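Erythrocyte membrane protein 1 (PDB 2XU0) is an adhesin of the infected red-cell surface that probably binds host-cell receptors, this piece being its N-terminal segment and first Duffy-binding-like domain from a rosetting strain. Local coordinates at residues N42-L48 against E235-Y240; K345-G351 against D369-Q374; Y398-I402 against Y426-F432. The protein carries 10 engineered substitutions. All coordinates share one frame; numbering follows the deposited sequence.

Contact 1: N42-L48 against E235-Y240; sequences NPYEQQL and EARKHY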
loop_
_atom_site.group_PDB
_atom_site.type_symbol
_atom_site.label_atom_id
_atom_site.label_comp_id
_atom_site.label_asym_id
_atom_site.label_seq_id
_atom_site.Cartn_x
_atom_site.Cartn_y
_atom_site.Cartn_z
ATOM N N ASN A 42 -12.200 4.986 28.937
ATOM C CA ASN A 42 -13.501 5.262 28.373
ATOM C C ASN A 42 -14.482 4.394 29.176
ATOM O O ASN A 42 -14.452 3.161 29.074
ATOM C CB ASN A 42 -13.542 4.969 26.862
ATOM C CG ASN A 42 -14.923 5.088 26.254
ATOM O OD1 ASN A 42 -15.856 5.648 26.848
ATOM N ND2 ASN A 42 -15.095 4.544 25.066
ATOM N N PRO A 43 -15.328 5.028 30.019
ATOM C CA PRO A 43 -16.270 4.242 30.840
ATOM C C PRO A 43 -17.364 3.559 30.034
ATOM O O PRO A 43 -17.993 2.632 30.528
ATOM C CB PRO A 43 -16.882 5.291 31.780
ATOM C CG PRO A 43 -16.025 6.510 31.655
ATOM C CD PRO A 43 -15.475 6.475 30.277
ATOM N N TYR A 44 -17.560 3.995 28.788
ATOM C CA TYR A 44 -18.644 3.548 27.913
ATOM C C TYR A 44 -18.289 2.528 26.834
ATOM O O TYR A 44 -19.153 2.165 26.039
ATOM C CB TYR A 44 -19.372 4.787 27.359
ATOM C CG TYR A 44 -19.565 5.845 28.429
ATOM C CD1 TYR A 44 -20.540 5.698 29.416
ATOM C CD2 TYR A 44 -18.698 6.932 28.528
ATOM C CE1 TYR A 44 -20.689 6.641 30.433
ATOM C CE2 TYR A 44 -18.834 7.876 29.546
ATOM C CZ TYR A 44 -19.838 7.731 30.491
ATOM O OH TYR A 44 -19.987 8.662 31.486
ATOM N N GLU A 45 -17.038 2.015 26.863
ATOM C CA GLU A 45 -16.444 1.042 25.938
ATOM C C GLU A 45 -17.334 -0.127 25.554
ATOM O O GLU A 45 -17.500 -0.419 24.373
ATOM C CB GLU A 45 -15.119 0.518 26.506
ATOM C CG GLU A 45 -13.947 1.432 26.211
ATOM C CD GLU A 45 -12.562 0.819 26.297
ATOM O OE1 GLU A 45 -12.454 -0.429 26.339
ATOM O OE2 GLU A 45 -11.578 1.595 26.290
ATOM N N GLN A 46 -17.940 -0.765 26.554
ATOM C CA GLN A 46 -18.792 -1.947 26.399
ATOM C C GLN A 46 -20.046 -1.727 25.560
ATOM O O GLN A 46 -20.558 -2.693 24.991
ATOM C CB GLN A 46 -19.107 -2.621 27.761
ATOM C CG GLN A 46 -17.998 -2.532 28.834
ATOM C CD GLN A 46 -17.780 -1.150 29.448
ATOM O OE1 GLN A 46 -18.610 -0.234 29.341
ATOM N NE2 GLN A 46 -16.623 -0.959 30.067
ATOM N N GLN A 47 -20.511 -0.466 25.438
ATOM C CA GLN A 47 -21.696 -0.109 24.635
ATOM C C GLN A 47 -21.365 -0.092 23.131
ATOM O O GLN A 47 -22.273 -0.135 22.294
ATOM C CB GLN A 47 -22.261 1.271 25.055
ATOM C CG GLN A 47 -23.261 1.219 26.198
ATOM C CD GLN A 47 -22.576 1.173 27.535
ATOM O OE1 GLN A 47 -22.234 0.104 28.050
ATOM N NE2 GLN A 47 -22.358 2.335 28.128
ATOM N N LEU A 48 -20.061 0.006 22.803
ATOM C CA LEU A 48 -19.526 0.043 21.440
ATOM C C LEU A 48 -18.899 -1.295 21.090
ATOM O O LEU A 48 -18.657 -1.573 19.915
ATOM C CB LEU A 48 -18.484 1.164 21.302
ATOM C CG LEU A 48 -18.954 2.620 21.440
ATOM C CD1 LEU A 48 -17.840 3.548 21.100
ATOM C CD2 LEU A 48 -20.151 2.920 20.541
ATOM N N GLU A 235 -25.575 9.139 29.480
ATOM C CA GLU A 235 -24.236 9.478 29.982
ATOM C C GLU A 235 -23.147 9.184 28.936
ATOM O O GLU A 235 -22.152 9.910 28.876
ATOM C CB GLU A 235 -23.916 8.780 31.318
ATOM C CG GLU A 235 -25.099 8.600 32.257
ATOM C CD GLU A 235 -25.844 7.299 32.037
ATOM O OE1 GLU A 235 -25.340 6.236 32.469
ATOM O OE2 GLU A 235 -26.918 7.337 31.394
ATOM N N ALA A 236 -23.335 8.126 28.125
ATOM C CA ALA A 236 -22.427 7.766 27.030
ATOM C C ALA A 236 -22.650 8.765 25.885
ATOM O O ALA A 236 -21.682 9.255 25.293
ATOM C CB ALA A 236 -22.717 6.352 26.549
ATOM N N ARG A 237 -23.938 9.104 25.617
ATOM C CA ARG A 237 -24.350 10.069 24.596
ATOM C C ARG A 237 -23.711 11.430 24.829
ATOM O O ARG A 237 -23.404 12.104 23.852
ATOM C CB ARG A 237 -25.880 10.212 24.534
ATOM C CG ARG A 237 -26.603 9.035 23.888
ATOM C CD ARG A 237 -28.121 9.204 23.877
ATOM N NE ARG A 237 -28.594 10.002 22.740
ATOM C CZ ARG A 237 -28.896 11.297 22.798
ATOM N NH1 ARG A 237 -28.782 11.965 23.941
ATOM N NH2 ARG A 237 -29.314 11.936 21.712
ATOM N N LYS A 238 -23.492 11.831 26.099
ATOM C CA LYS A 238 -22.866 13.121 26.401
ATOM C C LYS A 238 -21.354 13.070 26.259
ATOM O O LYS A 238 -20.744 14.071 25.888
ATOM C CB LYS A 238 -23.343 13.746 27.735
ATOM C CG LYS A 238 -23.004 12.973 28.997
ATOM C CD LYS A 238 -21.887 13.641 29.796
ATOM C CE LYS A 238 -21.339 12.758 30.894
ATOM N NZ LYS A 238 -20.484 11.660 30.364
ATOM N N HIS A 239 -20.751 11.888 26.519
ATOM C CA HIS A 239 -19.318 11.652 26.343
ATOM C C HIS A 239 -18.988 11.805 24.844
ATOM O O HIS A 239 -17.964 12.392 24.499
ATOM C CB HIS A 239 -18.948 10.248 26.841
ATOM C CG HIS A 239 -17.491 9.921 26.729
ATOM N ND1 HIS A 239 -16.588 10.327 27.689
ATOM C CD2 HIS A 239 -16.832 9.229 25.771
ATOM C CE1 HIS A 239 -15.410 9.872 27.288
ATOM N NE2 HIS A 239 -15.511 9.200 26.141
ATOM N N TYR A 240 -19.895 11.317 23.968
ATOM C CA TYR A 240 -19.771 11.409 22.517
ATOM C C TYR A 240 -20.544 12.598 21.944
ATOM O O TYR A 240 -21.088 12.527 20.847
ATOM C CB TYR A 240 -20.199 10.084 21.873
ATOM C CG TYR A 240 -19.220 8.978 22.172
ATOM C CD1 TYR A 240 -19.527 7.980 23.088
ATOM C CD2 TYR A 240 -17.957 8.957 21.578
ATOM C CE1 TYR A 240 -18.619 6.962 23.380
ATOM C CE2 TYR A 240 -17.035 7.954 21.874
ATOM C CZ TYR A 240 -17.371 6.955 22.776
ATOM O OH TYR A 240 -16.480 5.952 23.082
#
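Tyr44 and Ala236 bring the backbones closest, with CA atoms 5.7 Å apart, where the turn Asn42 to Glu45 meets the last turn of helix 234-239. The turn is type I. An Asx turn overlaps it: Tyr44 N bonds to Asn42 OD1 at 3.1 Å, with the donor well above the amide's carbonyl plane. This bond ties the amide of Asn42 to the backbone that carries Tyr44.

The Tyr44 ring is the centre of the contact. Ala236 lies over one face in a CH-pi contact, its CA 3.8 Å from the ring centroid and 17° off the normal. Pro43 CB covers the opposite face. His239 adds a second ring, turned obliquely at 50° to the first; its CB lies 3.6 Å from Tyr44 CE2. With chi1 at -179°, His239 points its imidazole away from its own backbone N, along the tyrosine and on to Asn42.

Two polar groups mark the ends. The Lys238 chain bends back so that NZ bonds to Glu235 O at 2.8 Å, on a lone pair in the carbonyl plane. The same NZ gives a weak bond to Tyr44 OH. At the other end, Asn42 ND2 makes a weak bond to Tyr240 OH at 2.8 Å, meeting that ring at its edge. Leu48 CD1 packs on the same phenol at CZ.

The stronger partner of Tyr240 OH is Asp255 of helix 249-268, not Asn42. Both hydrogen bonds across the contact are weak, so packing around Tyr44, rather than polar grip, mainly holds these segments together.

Contact 2: K345-G351 against D369-Q374; sequences KYCSGDG and DCPRCQ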
loop_
_atom_site.group_PDB
_atom_site.type_symbol
_atom_site.label_atom_id
_atom_site.label_comp_id
_atom_site.label_asym_id
_atom_site.label_seq_id
_atom_site.Cartn_x
_atom_site.Cartn_y
_atom_site.Cartn_z
ATOM N N LYS A 345 22.825 -12.432 -28.292
ATOM C CA LYS A 345 21.853 -11.351 -28.460
ATOM C C LYS A 345 22.287 -10.135 -27.645
ATOM O O LYS A 345 22.428 -10.214 -26.418
ATOM C CB LYS A 345 20.450 -11.804 -28.029
ATOM C CG LYS A 345 19.365 -10.736 -28.187
ATOM C CD LYS A 345 18.064 -11.070 -27.393
ATOM C CE LYS A 345 17.283 -12.277 -27.886
ATOM N NZ LYS A 345 16.987 -12.200 -29.345
ATOM N N TYR A 346 22.470 -9.013 -28.341
ATOM C CA TYR A 346 22.836 -7.716 -27.782
ATOM C C TYR A 346 22.259 -6.661 -28.713
ATOM O O TYR A 346 22.849 -6.302 -29.745
ATOM C CB TYR A 346 24.358 -7.569 -27.609
ATOM C CG TYR A 346 24.810 -6.548 -26.579
ATOM C CD1 TYR A 346 25.728 -6.887 -25.590
ATOM C CD2 TYR A 346 24.402 -5.215 -26.659
ATOM C CE1 TYR A 346 26.194 -5.938 -24.675
ATOM C CE2 TYR A 346 24.848 -4.262 -25.740
ATOM C CZ TYR A 346 25.751 -4.626 -24.753
ATOM O OH TYR A 346 26.195 -3.691 -23.840
ATOM N N CYS A 347 21.077 -6.183 -28.333
ATOM C CA CYS A 347 20.320 -5.186 -29.068
ATOM C C CYS A 347 20.415 -3.824 -28.363
ATOM O O CYS A 347 20.894 -3.729 -27.221
ATOM C CB CYS A 347 18.872 -5.652 -29.178
ATOM S SG CYS A 347 18.683 -7.335 -29.838
ATOM N N SER A 348 19.918 -2.782 -29.037
ATOM C CA SER A 348 19.803 -1.429 -28.501
ATOM C C SER A 348 18.302 -1.068 -28.485
ATOM O O SER A 348 17.494 -1.762 -29.131
ATOM C CB SER A 348 20.566 -0.447 -29.380
ATOM O OG SER A 348 19.853 -0.074 -30.547
ATOM N N GLY A 349 17.962 0.025 -27.791
ATOM C CA GLY A 349 16.600 0.545 -27.717
ATOM C C GLY A 349 16.054 0.958 -29.073
ATOM O O GLY A 349 14.832 0.976 -29.257
ATOM N N ASP A 350 16.961 1.281 -30.039
ATOM C CA ASP A 350 16.600 1.664 -31.420
ATOM C C ASP A 350 16.398 0.424 -32.345
ATOM O O ASP A 350 16.132 0.580 -33.540
ATOM C CB ASP A 350 17.651 2.631 -32.037
ATOM C CG ASP A 350 18.095 3.796 -31.160
ATOM O OD1 ASP A 350 17.275 4.717 -30.935
ATOM O OD2 ASP A 350 19.290 3.823 -30.764
ATOM N N GLY A 351 16.523 -0.773 -31.785
ATOM C CA GLY A 351 16.389 -2.031 -32.513
ATOM C C GLY A 351 17.618 -2.423 -33.322
ATOM O O GLY A 351 17.525 -3.266 -34.223
ATOM N N ASP A 369 15.520 -9.955 -34.870
ATOM C CA ASP A 369 15.244 -10.138 -33.446
ATOM C C ASP A 369 15.228 -8.802 -32.675
ATOM O O ASP A 369 14.324 -8.579 -31.868
ATOM C CB ASP A 369 16.222 -11.141 -32.811
ATOM C CG ASP A 369 16.113 -12.565 -33.336
ATOM O OD1 ASP A 369 15.159 -12.851 -34.101
ATOM O OD2 ASP A 369 16.980 -13.396 -32.981
ATOM N N CYS A 370 16.213 -7.911 -32.934
ATOM C CA CYS A 370 16.346 -6.621 -32.241
ATOM C C CYS A 370 15.197 -5.615 -32.322
ATOM O O CYS A 370 14.952 -4.976 -31.296
ATOM C CB CYS A 370 17.714 -5.989 -32.442
ATOM S SG CYS A 370 19.071 -7.008 -31.812
ATOM N N PRO A 371 14.372 -5.541 -33.411
ATOM C CA PRO A 371 13.170 -4.680 -33.353
ATOM C C PRO A 371 12.282 -4.988 -32.139
ATOM O O PRO A 371 11.677 -4.061 -31.628
ATOM C CB PRO A 371 12.454 -4.973 -34.681
ATOM C CG PRO A 371 13.560 -5.385 -35.608
ATOM C CD PRO A 371 14.477 -6.204 -34.731
ATOM N N ARG A 372 12.258 -6.247 -31.633
ATOM C CA ARG A 372 11.503 -6.638 -30.430
ATOM C C ARG A 372 12.048 -5.950 -29.146
ATOM O O ARG A 372 11.280 -5.728 -28.204
ATOM C CB ARG A 372 11.506 -8.160 -30.219
ATOM C CG ARG A 372 10.854 -8.964 -31.335
ATOM C CD ARG A 372 10.448 -10.361 -30.883
ATOM N NE ARG A 372 11.581 -11.196 -30.463
ATOM C CZ ARG A 372 12.325 -11.933 -31.283
ATOM N NH1 ARG A 372 12.091 -11.930 -32.590
ATOM N NH2 ARG A 372 13.316 -12.672 -30.802
ATOM N N CYS A 373 13.378 -5.652 -29.102
ATOM C CA CYS A 373 14.001 -4.910 -28.001
ATOM C C CYS A 373 13.427 -3.506 -28.031
ATOM O O CYS A 373 12.983 -3.026 -26.997
ATOM C CB CYS A 373 15.524 -4.882 -28.099
ATOM S SG CYS A 373 16.325 -3.849 -26.837
ATOM N N GLN A 374 13.381 -2.881 -29.231
ATOM C CA GLN A 374 12.786 -1.562 -29.453
ATOM C C GLN A 374 11.339 -1.506 -28.905
ATOM O O GLN A 374 11.038 -0.614 -28.117
ATOM C CB GLN A 374 12.848 -1.166 -30.943
ATOM C CG GLN A 374 12.359 0.253 -31.226
ATOM C CD GLN A 374 12.447 0.642 -32.679
ATOM O OE1 GLN A 374 12.966 1.700 -33.011
ATOM N NE2 GLN A 374 11.919 -0.187 -33.578
HETATM O O HOH W 1 14.795 -9.802 -29.583
HETATM O O HOH W 2 18.971 -12.709 -31.243
#
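Cys347 and Cys370 join the two segments by a disulfide, SG to SG 2.0 Å, with a chi3 of -67°. Cys347 CB also touches Cys373 CB at 3.6 Å. Cys373 SG turns to Ser348 O and forms its own disulfide with Cys338.

Gln374 runs outward along the turn Ser348 to Gly351. Its CA makes a CA-H...O contact with Gly349 O. Its CB lies 3.4 Å from Gly349 O, and its CG meets the same oxygen at 3.2 Å. CD and OE1 then run beside Asp350 O. OE1 comes within 3.4 Å of Asp350 O without a hydrogen bond, since both are acceptors.

Lys345 reaches across on a chain that is extended at first (chi1 -179°) and bends near its end. Its NZ makes only a long salt bridge to Asp369 OD2, at 3.8 Å. Water 2 bridges the same two atoms. Water 1 links NZ to Asp369 O. Asp369 gathers both cations: Lys345 at OD2 and Arg372 NH1 at OD1 (3.5 Å).

The contact lies in the C-terminal subdomain of the Duffy-binding-like domain. The disulfides fasten the chain after strand 345-346 to the start of helix 371-407, and that start to the end of helix 311-338.

Contact 3: Y398-I402 against Y426-F432; sequences YSMEI and YSTIDKF. With PRO (proline), chain B.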
loop_
_atom_site.group_PDB
_atom_site.type_symbol
_atom_site.label_atom_id
_atom_site.label_comp_id
_atom_site.label_asym_id
_atom_site.label_seq_id
_atom_site.Cartn_x
_atom_site.Cartn_y
_atom_site.Cartn_z
ATOM N N TYR A 398 2.948 15.290 -0.250
ATOM C CA TYR A 398 3.715 15.129 0.977
ATOM C C TYR A 398 4.060 16.505 1.548
ATOM O O TYR A 398 3.779 16.780 2.719
ATOM C CB TYR A 398 4.990 14.277 0.767
ATOM C CG TYR A 398 5.730 14.037 2.065
ATOM C CD1 TYR A 398 5.324 13.038 2.943
ATOM C CD2 TYR A 398 6.719 14.922 2.503
ATOM C CE1 TYR A 398 5.940 12.868 4.185
ATOM C CE2 TYR A 398 7.368 14.736 3.729
ATOM C CZ TYR A 398 6.962 13.718 4.575
ATOM O OH TYR A 398 7.560 13.533 5.802
ATOM N N SER A 399 4.652 17.370 0.712
ATOM C CA SER A 399 4.994 18.734 1.101
ATOM C C SER A 399 3.739 19.479 1.640
ATOM O O SER A 399 3.793 20.082 2.705
ATOM C CB SER A 399 5.596 19.459 -0.100
ATOM O OG SER A 399 5.890 20.806 0.225
ATOM N N MET A 400 2.612 19.368 0.933
ATOM C CA MET A 400 1.331 19.962 1.288
ATOM C C MET A 400 0.808 19.460 2.642
ATOM O O MET A 400 0.339 20.277 3.416
ATOM C CB MET A 400 0.298 19.705 0.192
ATOM C CG MET A 400 0.568 20.508 -1.077
ATOM S SD MET A 400 -0.332 19.854 -2.492
ATOM C CE MET A 400 -1.992 20.442 -2.122
ATOM N N GLU A 401 0.910 18.123 2.932
ATOM C CA GLU A 401 0.488 17.544 4.218
ATOM C C GLU A 401 1.355 18.079 5.356
ATOM O O GLU A 401 0.818 18.445 6.394
ATOM C CB GLU A 401 0.459 15.989 4.180
ATOM C CG GLU A 401 -0.589 15.427 3.229
ATOM C CD GLU A 401 -2.016 15.846 3.551
ATOM O OE1 GLU A 401 -2.656 15.179 4.391
ATOM O OE2 GLU A 401 -2.491 16.851 2.980
ATOM N N ILE A 402 2.679 18.157 5.142
ATOM C CA ILE A 402 3.644 18.711 6.088
ATOM C C ILE A 402 3.326 20.218 6.353
ATOM O O ILE A 402 3.312 20.639 7.515
ATOM C CB ILE A 402 5.100 18.477 5.573
ATOM C CG1 ILE A 402 5.567 17.015 5.755
ATOM C CG2 ILE A 402 6.113 19.474 6.186
ATOM C CD1 ILE A 402 5.710 16.472 7.233
ATOM N N TYR A 426 11.998 13.903 9.283
ATOM C CA TYR A 426 11.016 13.836 8.201
ATOM C C TYR A 426 10.162 15.033 7.756
ATOM O O TYR A 426 9.391 14.877 6.814
ATOM C CB TYR A 426 10.275 12.501 8.244
ATOM C CG TYR A 426 11.196 11.398 8.726
ATOM C CD1 TYR A 426 12.325 11.034 7.993
ATOM C CD2 TYR A 426 11.015 10.807 9.972
ATOM C CE1 TYR A 426 13.241 10.107 8.486
ATOM C CE2 TYR A 426 11.901 9.840 10.451
ATOM C CZ TYR A 426 13.021 9.507 9.711
ATOM O OH TYR A 426 13.907 8.558 10.174
ATOM N N SER A 427 10.407 16.248 8.271
ATOM C CA SER A 427 9.702 17.436 7.750
ATOM C C SER A 427 10.235 17.767 6.340
ATOM O O SER A 427 9.528 18.349 5.520
ATOM C CB SER A 427 9.888 18.632 8.673
ATOM O OG SER A 427 8.799 18.726 9.574
ATOM N N THR A 428 11.488 17.369 6.077
ATOM C CA THR A 428 12.189 17.493 4.800
ATOM C C THR A 428 11.694 16.338 3.928
ATOM O O THR A 428 11.687 15.193 4.395
ATOM C CB THR A 428 13.714 17.377 5.046
ATOM O OG1 THR A 428 14.096 18.135 6.200
ATOM C CG2 THR A 428 14.540 17.805 3.849
ATOM N N ILE A 429 11.256 16.623 2.678
ATOM C CA ILE A 429 10.794 15.584 1.750
ATOM C C ILE A 429 11.943 14.619 1.461
ATOM O O ILE A 429 11.720 13.416 1.404
ATOM C CB ILE A 429 10.080 16.130 0.464
ATOM C CG1 ILE A 429 9.739 15.022 -0.582
ATOM C CG2 ILE A 429 10.870 17.237 -0.198
ATOM C CD1 ILE A 429 8.698 13.936 -0.185
ATOM N N ASP A 430 13.171 15.150 1.360
ATOM C CA ASP A 430 14.399 14.401 1.122
ATOM C C ASP A 430 14.588 13.316 2.191
ATOM O O ASP A 430 14.892 12.187 1.820
ATOM C CB ASP A 430 15.620 15.337 1.082
ATOM C CG ASP A 430 15.463 16.591 0.225
ATOM O OD1 ASP A 430 14.510 17.381 0.482
ATOM O OD2 ASP A 430 16.328 16.826 -0.652
ATOM N N LYS A 431 14.364 13.628 3.500
ATOM C CA LYS A 431 14.497 12.620 4.564
ATOM C C LYS A 431 13.401 11.550 4.469
ATOM O O LYS A 431 13.670 10.387 4.725
ATOM C CB LYS A 431 14.557 13.248 5.970
ATOM C CG LYS A 431 15.629 14.326 6.124
ATOM C CD LYS A 431 17.068 13.799 6.075
ATOM C CE LYS A 431 18.053 14.906 5.773
ATOM N NZ LYS A 431 19.460 14.475 5.989
ATOM N N PHE A 432 12.181 11.939 4.088
ATOM C CA PHE A 432 11.089 10.991 3.910
ATOM C C PHE A 432 11.343 10.095 2.683
ATOM O O PHE A 432 10.997 8.916 2.726
ATOM C CB PHE A 432 9.697 11.689 3.870
ATOM C CG PHE A 432 8.582 10.672 3.732
ATOM C CD1 PHE A 432 8.079 10.013 4.846
ATOM C CD2 PHE A 432 8.073 10.338 2.477
ATOM C CE1 PHE A 432 7.111 9.010 4.709
ATOM C CE2 PHE A 432 7.102 9.349 2.342
ATOM C CZ PHE A 432 6.623 8.690 3.461
HETATM N N PRO B . 0.102 23.323 -4.471
HETATM C CA PRO B . 0.596 23.206 -5.855
HETATM C C PRO B . -0.002 21.991 -6.566
HETATM O O PRO B . -0.338 20.993 -5.867
HETATM C CB PRO B . 2.126 23.068 -5.683
HETATM C CG PRO B . 2.336 22.615 -4.253
HETATM C CD PRO B . 1.190 23.203 -3.473
HETATM O OXT PRO B . -0.088 22.015 -7.819
#
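Ile402 and Ser427 are the closest backbone pair, CA to CA 6.4 Å, where helix 371-407 passes the segment that leads into helix 429-437. This is helix packing within the C-terminal subdomain of the Duffy-binding-like domain, a largely helical fold.

Tyr398 carries the contact. Its CG is anti to the backbone N (chi1 -176°), which sends the ring out from the helix toward the other segment. Phe432 lies over one face of this ring as an offset stack, with centroids 4.4 Å apart and planes at 19°. The overlap is shifted toward the rim, where Tyr398 CE1 sits 3.5 Å from Phe432 CG. Ile429 CD1 touches the other end of the tyrosine ring, 3.5 Å from Tyr398 CD2 and close to CG. Ile429 and Tyr398 lie alongside one another, pointing opposite ways.

One turn further along the helix, Ile402 places CG2 against Ser427 O and CD1 near Tyr426 O. Leu313 of helix 311-338 packs against the side chains of both Tyr398 and Phe432.

Met400, on the same helix, belongs to the pocket of the bound proline, with SD 3.6 Å from the ligand's O. Back at the helix packing, the polar tip of Tyr398 turns to the backbone. OH donates to Tyr426 O, near the ring plane at its edge; the modelled 2.5 Å is very short, so the exact length is doubtful.

Overall arrangement
From the N terminus, the chain runs through helix 22-39 into contact 1. There the N-terminal segment meets helix 234-239, closing a long loop of 186 residues that includes several helices of the Duffy binding domain. Contact 2 closes 17 residues without helix or strand and ties the chain at strand 345-346 to the start of helix 371-407. Contact 3 closes 23 residues that hold the end of helix 371-407 and helix 415-423. It ties the later part of helix 371-407 to helix 429-437. The three follow in series; none nests or crosses. Contacts 2 and 3 lie about 41 Å apart between centres. Contacts 1 and 2, about 68 Å apart, lie on opposite sides of the chain's centre.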